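Local coordinates for cellobiose 2-epimerase (Ruminococcus albus, PDB 3VW5), which catalyses the reversible epimerization of cellobiose to 4-O-beta-D-glucopyranosyl-D-mannose, converting the reducing-end glucose to mannose, at residues E308-V311 / G312-A316; H276-Q279 / D280-E284; E334-K337 / E338-D342. The protein carries 2 engineered substitutions. One frame throughout, in Å; residues are numbered along the deposited sequence.

Contact 1: residues E308-V311 / G312-A316; sequences EAVV and GFINA
Phe313 lies back over the preceding turn of its helix and meets Ala309, a worked example of how side chains four residues apart share one helical face. Its CB sits 3.2 Å from Ala309 O, the carbonyl oxygen that also takes the hydrogen bond of the Phe313 backbone N. With CG anti to the carbonyl carbon and beside its own N (chi1 -78°), the ring is led back along the helix, and Ala309 O lies oblique to it, 3.1 Å from Phe313 CD2. Further out, Phe313 CE2 reaches the methyl CB of Ala309 at 4.1 Å, while beyond the helix the ring packs on Ser328 and Gln279. Helix 303-318 is wrapped by helices 241-258, 261-281, 323-340 and 373-385, a place consistent with the inner ring of the (alpha/alpha)6 barrel. A leucine in place of Phe313 would probably leave the Ala309 methyl poorly covered and open a gap toward the helices carrying Gln279 and Ser328. On another face of the helix Val310 and Ile314 run side by side, pointing the same way, and Val310 CG1 meets Ile314 CD1 at 4.2 Å. Successive backbone bonds hold the turn, among them Gly312 N to Glu308 O at 2.9 Å and Asn315 N to Val311 O, also 2.9 Å and almost straight at 174°. The Asn315 amide turns away from the turn to bond Asp252 through ND2 and Arg385 through OD1, and the Glu308 carboxylate likewise leaves it, held by His374, Arg377 and Trp249.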
# COMPACT_ATOMS: atom_id res chain seq x y z
N GLU A 308 2.15 -9.03 0.07
CA GLU A 308 1.54 -8.81 1.37
C GLU A 308 1.34 -10.10 2.15
O GLU A 308 1.42 -10.11 3.38
CB GLU A 308 0.21 -8.06 1.25
CG GLU A 308 0.34 -6.66 0.65
CD GLU A 308 1.29 -5.76 1.44
OE1 GLU A 308 1.34 -5.91 2.68
OE2 GLU A 308 1.96 -4.91 0.82
N ALA A 309 1.09 -11.21 1.45
CA ALA A 309 0.93 -12.48 2.15
C ALA A 309 2.25 -12.95 2.81
O ALA A 309 2.24 -13.54 3.90
CB ALA A 309 0.37 -13.54 1.23
N VAL A 310 3.39 -12.66 2.17
CA VAL A 310 4.70 -12.98 2.73
C VAL A 310 4.89 -12.28 4.08
O VAL A 310 5.19 -12.93 5.08
CB VAL A 310 5.85 -12.65 1.76
CG1 VAL A 310 7.19 -12.74 2.46
CG2 VAL A 310 5.83 -13.60 0.59
N VAL A 311 4.71 -10.96 4.10
CA VAL A 311 4.81 -10.20 5.34
C VAL A 311 3.79 -10.66 6.40
O VAL A 311 4.16 -10.92 7.54
CB VAL A 311 4.60 -8.70 5.11
CG1 VAL A 311 4.80 -7.94 6.42
CG2 VAL A 311 5.54 -8.18 4.04
N GLY A 312 2.52 -10.74 6.01
CA GLY A 312 1.46 -11.05 6.96
C GLY A 312 1.62 -12.41 7.62
O GLY A 312 1.32 -12.57 8.79
N PHE A 313 2.10 -13.38 6.85
CA PHE A 313 2.35 -14.71 7.38
C PHE A 313 3.54 -14.75 8.35
O PHE A 313 3.51 -15.47 9.36
CB PHE A 313 2.59 -15.69 6.23
CG PHE A 313 1.33 -16.14 5.55
CD1 PHE A 313 0.11 -16.16 6.24
CD2 PHE A 313 1.35 -16.54 4.21
CE1 PHE A 313 -1.05 -16.58 5.61
CE2 PHE A 313 0.19 -16.95 3.58
CZ PHE A 313 -1.01 -16.97 4.28
N ILE A 314 4.60 -14.00 8.03
CA ILE A 314 5.76 -13.91 8.90
C ILE A 314 5.37 -13.23 10.21
O ILE A 314 5.69 -13.71 11.29
CB ILE A 314 6.92 -13.15 8.21
CG1 ILE A 314 7.49 -14.01 7.08
CG2 ILE A 314 7.99 -12.76 9.23
CD1 ILE A 314 8.61 -13.36 6.32
N ASN A 315 4.63 -12.13 10.08
CA ASN A 315 4.05 -11.43 11.21
C ASN A 315 3.19 -12.34 12.08
O ASN A 315 3.23 -12.27 13.31
CB ASN A 315 3.23 -10.24 10.72
CG ASN A 315 2.74 -9.38 11.86
OD1 ASN A 315 3.51 -8.57 12.41
ND2 ASN A 315 1.48 -9.53 12.22
N ALA A 316 2.40 -13.21 11.44
CA ALA A 316 1.53 -14.13 12.17
C ALA A 316 2.38 -15.13 12.95
O ALA A 316 2.04 -15.48 14.09
CB ALA A 316 0.57 -14.83 11.23

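Contact 2: residues H276-Q279 / D280-E284; sequences HNIQ and DIALE
Ile278 O gathers the backbone at the end of helix 261-281, accepting Ala282 N at 2.8 Å and, through weak bonds, Ile281 N and Leu283 N, while two residues earlier Asp280 N still bonds to His276 O at 3.0 Å. The side chains follow the same spacing. Ile278 sends its CG2 branch, anti to the backbone N, forward to the CB of Ala282 at 4.0 Å, and both residues also pack on Tyr241 and Leu288. On another side of the helix Asn277 and Ile281 cross obliquely: the Asn277 OD1 lies 4.0 Å from Ile281 CG1, an ordinary contact, and Ile281 CB sits 3.1 Å from Asn277 O. Leu283 turns its CB toward the helix, 3.4 Å from Gln279 O, and its side chain continues onto Ser328 and Val332 of helix 323-340. Bonds that spread from four-residue spacing to three and five, several of them weak, mark a helix unwinding at its C-terminal end. After Ala282 the chain enters the short strand 283-284, which pairs antiparallel with strand 287-293, a helix-to-strand junction at the end of one helix of the (alpha/alpha)6 barrel.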
# COMPACT_ATOMS: atom_id res chain seq x y z
N HIS A 276 -5.17 -16.86 10.35
CA HIS A 276 -5.43 -18.29 10.24
C HIS A 276 -6.46 -18.52 9.16
O HIS A 276 -6.31 -19.44 8.35
CB HIS A 276 -5.90 -18.92 11.56
CG HIS A 276 -4.77 -19.27 12.48
ND1 HIS A 276 -3.93 -20.35 12.24
CD2 HIS A 276 -4.31 -18.67 13.61
CE1 HIS A 276 -3.01 -20.40 13.21
NE2 HIS A 276 -3.23 -19.40 14.06
N ASN A 277 -7.48 -17.67 9.14
CA ASN A 277 -8.52 -17.79 8.13
C ASN A 277 -7.97 -17.73 6.70
O ASN A 277 -8.28 -18.59 5.89
CB ASN A 277 -9.60 -16.74 8.31
CG ASN A 277 -10.88 -17.11 7.59
OD1 ASN A 277 -11.40 -18.21 7.77
ND2 ASN A 277 -11.39 -16.20 6.76
N ILE A 278 -7.15 -16.72 6.42
CA ILE A 278 -6.58 -16.53 5.09
C ILE A 278 -5.70 -17.70 4.66
O ILE A 278 -5.76 -18.16 3.51
CB ILE A 278 -5.79 -15.20 5.01
CG1 ILE A 278 -6.78 -14.04 5.01
CG2 ILE A 278 -4.96 -15.14 3.72
CD1 ILE A 278 -7.76 -14.11 3.85
N GLN A 279 -4.89 -18.20 5.60
CA GLN A 279 -4.04 -19.35 5.35
C GLN A 279 -4.85 -20.61 5.00
O GLN A 279 -4.44 -21.40 4.14
CB GLN A 279 -3.15 -19.61 6.57
CG GLN A 279 -2.20 -20.76 6.40
CD GLN A 279 -1.36 -20.98 7.63
OE1 GLN A 279 -0.13 -20.97 7.56
NE2 GLN A 279 -2.02 -21.18 8.77
N ASP A 280 -6.01 -20.78 5.63
CA ASP A 280 -6.84 -21.96 5.37
C ASP A 280 -7.64 -21.85 4.07
O ASP A 280 -7.89 -22.85 3.38
CB ASP A 280 -7.77 -22.22 6.57
CG ASP A 280 -8.75 -23.38 6.32
OD1 ASP A 280 -9.91 -23.30 6.80
OD2 ASP A 280 -8.35 -24.38 5.64
N ILE A 281 -8.01 -20.62 3.72
CA ILE A 281 -9.08 -20.33 2.77
C ILE A 281 -8.58 -19.81 1.44
O ILE A 281 -9.22 -19.98 0.40
CB ILE A 281 -10.04 -19.30 3.41
CG1 ILE A 281 -11.07 -20.04 4.24
CG2 ILE A 281 -10.68 -18.36 2.39
CD1 ILE A 281 -11.24 -21.46 3.77
N ALA A 282 -7.42 -19.17 1.46
CA ALA A 282 -6.94 -18.44 0.31
C ALA A 282 -5.61 -18.97 -0.21
O ALA A 282 -5.22 -18.68 -1.35
CB ALA A 282 -6.82 -16.98 0.66
N LEU A 283 -4.91 -19.75 0.61
CA LEU A 283 -3.66 -20.35 0.16
C LEU A 283 -3.96 -21.65 -0.59
O LEU A 283 -4.61 -22.55 -0.06
CB LEU A 283 -2.74 -20.61 1.35
CG LEU A 283 -1.27 -20.93 1.07
CD1 LEU A 283 -0.59 -19.82 0.27
CD2 LEU A 283 -0.54 -21.20 2.39
N GLU A 284 -3.52 -21.73 -1.84
CA GLU A 284 -3.87 -22.86 -2.68
C GLU A 284 -2.80 -23.06 -3.74
O GLU A 284 -2.44 -22.13 -4.47
CB GLU A 284 -5.24 -22.64 -3.33
CG GLU A 284 -5.67 -23.76 -4.27
CD GLU A 284 -7.11 -23.59 -4.75
OE1 GLU A 284 -7.50 -24.23 -5.77
OE2 GLU A 284 -7.85 -22.82 -4.11

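Contact 3: residues E334-K337 / E338-D342; sequences ENIK and EYIID
Ile336 O receives two backbone donors, Ile340 N and Ile341 N, each at 2.9 Å, and illustrates how a helix can widen in its last turn. The Ile341 bond runs nearly straight out from the carbonyl, whereas Ile340 N stands above the carbonyl plane, 35° out of it; the five-residue reach of the first makes this a pi-type turn. The side chains bear out the wider register. Ile336 CG2, anti to its own N, meets Ile341 CG1 at 3.7 Å, the two side chains crossing at a slant, and Ile341 CD1 settles against Lys337 CA at 3.9 Å. Beside this, Asn335 and Tyr339, four residues apart, lie alongside each other with amide and ring planes 26° apart: Asn335 OD1 comes to the ring edge, near its plane, 3.5 Å from Tyr339 CE2. Glu338 CG lies 3.7 Å above the plane of the Tyr339 ring, toward its rim.

Outside this shell, Ser331 O takes the Asn335 ND2 and fixes the amide, His357 stacks on Tyr339, and Trp349 packs on Ile336, Ile340 and Ile341. Lys337, its chain bent at chi3 (-67°), folds back to Glu334 in a salt bridge, Lys337 NZ to Glu334 OE2 at 3.1 Å; Glu5 and Lys330 extend this charged chain. The two oxygens Lys337 O and Ile341 O are hydrogen-bonded by Lys343 NZ. A cation placed on carbonyls at the C-terminal end of helix 323-340 is likely to offset the partial negative charge that gathers there.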
# COMPACT_ATOMS: atom_id res chain seq x y z
N GLU A 334 8.51 -18.75 -2.74
CA GLU A 334 8.98 -19.70 -3.75
C GLU A 334 8.21 -19.50 -5.06
O GLU A 334 8.80 -19.51 -6.15
CB GLU A 334 8.88 -21.15 -3.26
CG GLU A 334 9.88 -21.50 -2.15
CD GLU A 334 11.35 -21.42 -2.59
OE1 GLU A 334 12.23 -21.12 -1.73
OE2 GLU A 334 11.63 -21.68 -3.80
N ASN A 335 6.91 -19.27 -4.94
CA ASN A 335 6.08 -19.09 -6.13
C ASN A 335 6.17 -17.71 -6.76
O ASN A 335 5.96 -17.56 -7.97
CB ASN A 335 4.64 -19.51 -5.85
CG ASN A 335 4.51 -21.01 -5.67
OD1 ASN A 335 4.32 -21.74 -6.64
ND2 ASN A 335 4.63 -21.47 -4.44
N ILE A 336 6.49 -16.69 -5.97
CA ILE A 336 6.85 -15.40 -6.53
C ILE A 336 8.07 -15.56 -7.46
O ILE A 336 8.08 -15.04 -8.58
CB ILE A 336 7.16 -14.37 -5.42
CG1 ILE A 336 5.88 -13.96 -4.70
CG2 ILE A 336 7.85 -13.14 -5.99
CD1 ILE A 336 6.15 -13.11 -3.47
N LYS A 337 9.08 -16.30 -7.01
CA LYS A 337 10.28 -16.52 -7.82
C LYS A 337 9.98 -17.24 -9.13
O LYS A 337 10.41 -16.82 -10.20
CB LYS A 337 11.32 -17.34 -7.04
CG LYS A 337 11.95 -16.64 -5.85
CD LYS A 337 13.14 -17.43 -5.31
CE LYS A 337 12.70 -18.75 -4.69
NZ LYS A 337 13.87 -19.51 -4.16
N GLU A 338 9.24 -18.34 -9.03
CA GLU A 338 8.99 -19.17 -10.19
C GLU A 338 8.13 -18.49 -11.25
O GLU A 338 8.40 -18.60 -12.45
CB GLU A 338 8.38 -20.50 -9.79
CG GLU A 338 8.58 -21.58 -10.84
CD GLU A 338 8.20 -22.97 -10.34
OE1 GLU A 338 7.99 -23.89 -11.19
OE2 GLU A 338 8.12 -23.14 -9.09
N TYR A 339 7.11 -17.76 -10.79
CA TYR A 339 6.02 -17.34 -11.67
C TYR A 339 5.73 -15.86 -11.74
O TYR A 339 5.10 -15.42 -12.69
CB TYR A 339 4.74 -18.00 -11.21
CG TYR A 339 4.77 -19.49 -11.22
CD1 TYR A 339 5.16 -20.19 -12.37
CD2 TYR A 339 4.41 -20.22 -10.09
CE1 TYR A 339 5.17 -21.58 -12.38
CE2 TYR A 339 4.43 -21.59 -10.09
CZ TYR A 339 4.81 -22.27 -11.24
OH TYR A 339 4.81 -23.65 -11.24
N ILE A 340 6.15 -15.10 -10.73
CA ILE A 340 5.78 -13.69 -10.65
C ILE A 340 6.91 -12.74 -11.06
O ILE A 340 6.68 -11.72 -11.69
CB ILE A 340 5.31 -13.34 -9.25
CG1 ILE A 340 4.01 -14.08 -8.93
CG2 ILE A 340 5.10 -11.85 -9.12
CD1 ILE A 340 2.84 -13.64 -9.80
N ILE A 341 8.13 -13.09 -10.69
CA ILE A 341 9.30 -12.30 -11.04
C ILE A 341 9.64 -12.45 -12.53
O ILE A 341 9.78 -13.55 -13.03
CB ILE A 341 10.51 -12.73 -10.18
CG1 ILE A 341 10.27 -12.38 -8.72
CG2 ILE A 341 11.78 -12.05 -10.66
CD1 ILE A 341 11.39 -12.82 -7.81
N ASP A 342 9.78 -11.32 -13.22
CA ASP A 342 10.11 -11.29 -14.65
C ASP A 342 11.59 -11.60 -14.88
O ASP A 342 12.46 -11.04 -14.21
CB ASP A 342 9.80 -9.89 -15.19
CG ASP A 342 9.48 -9.89 -16.69
OD1 ASP A 342 9.89 -10.83 -17.41
OD2 ASP A 342 8.82 -8.93 -17.14

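Contact 1 is the one that touches both of the others. Its centre is about 12 Å from that of contact 2 and about 17 Å from that of contact 3, and the touches are by packing: Phe313 CE1 lies 3.8 Å from Gln279 CB, and Val310 CG2 lies 4.1 Å from Ile336 CD1. Contacts 2 and 3, with centres about 20 Å apart, come no nearer than about 7 Å between their closest atoms. The three thus show one helix of the (alpha/alpha)6 barrel, continuous through 308-316, in touch with two helix endings, one unwinding into a strand at 276-284 and one widening into a loop at 334-342.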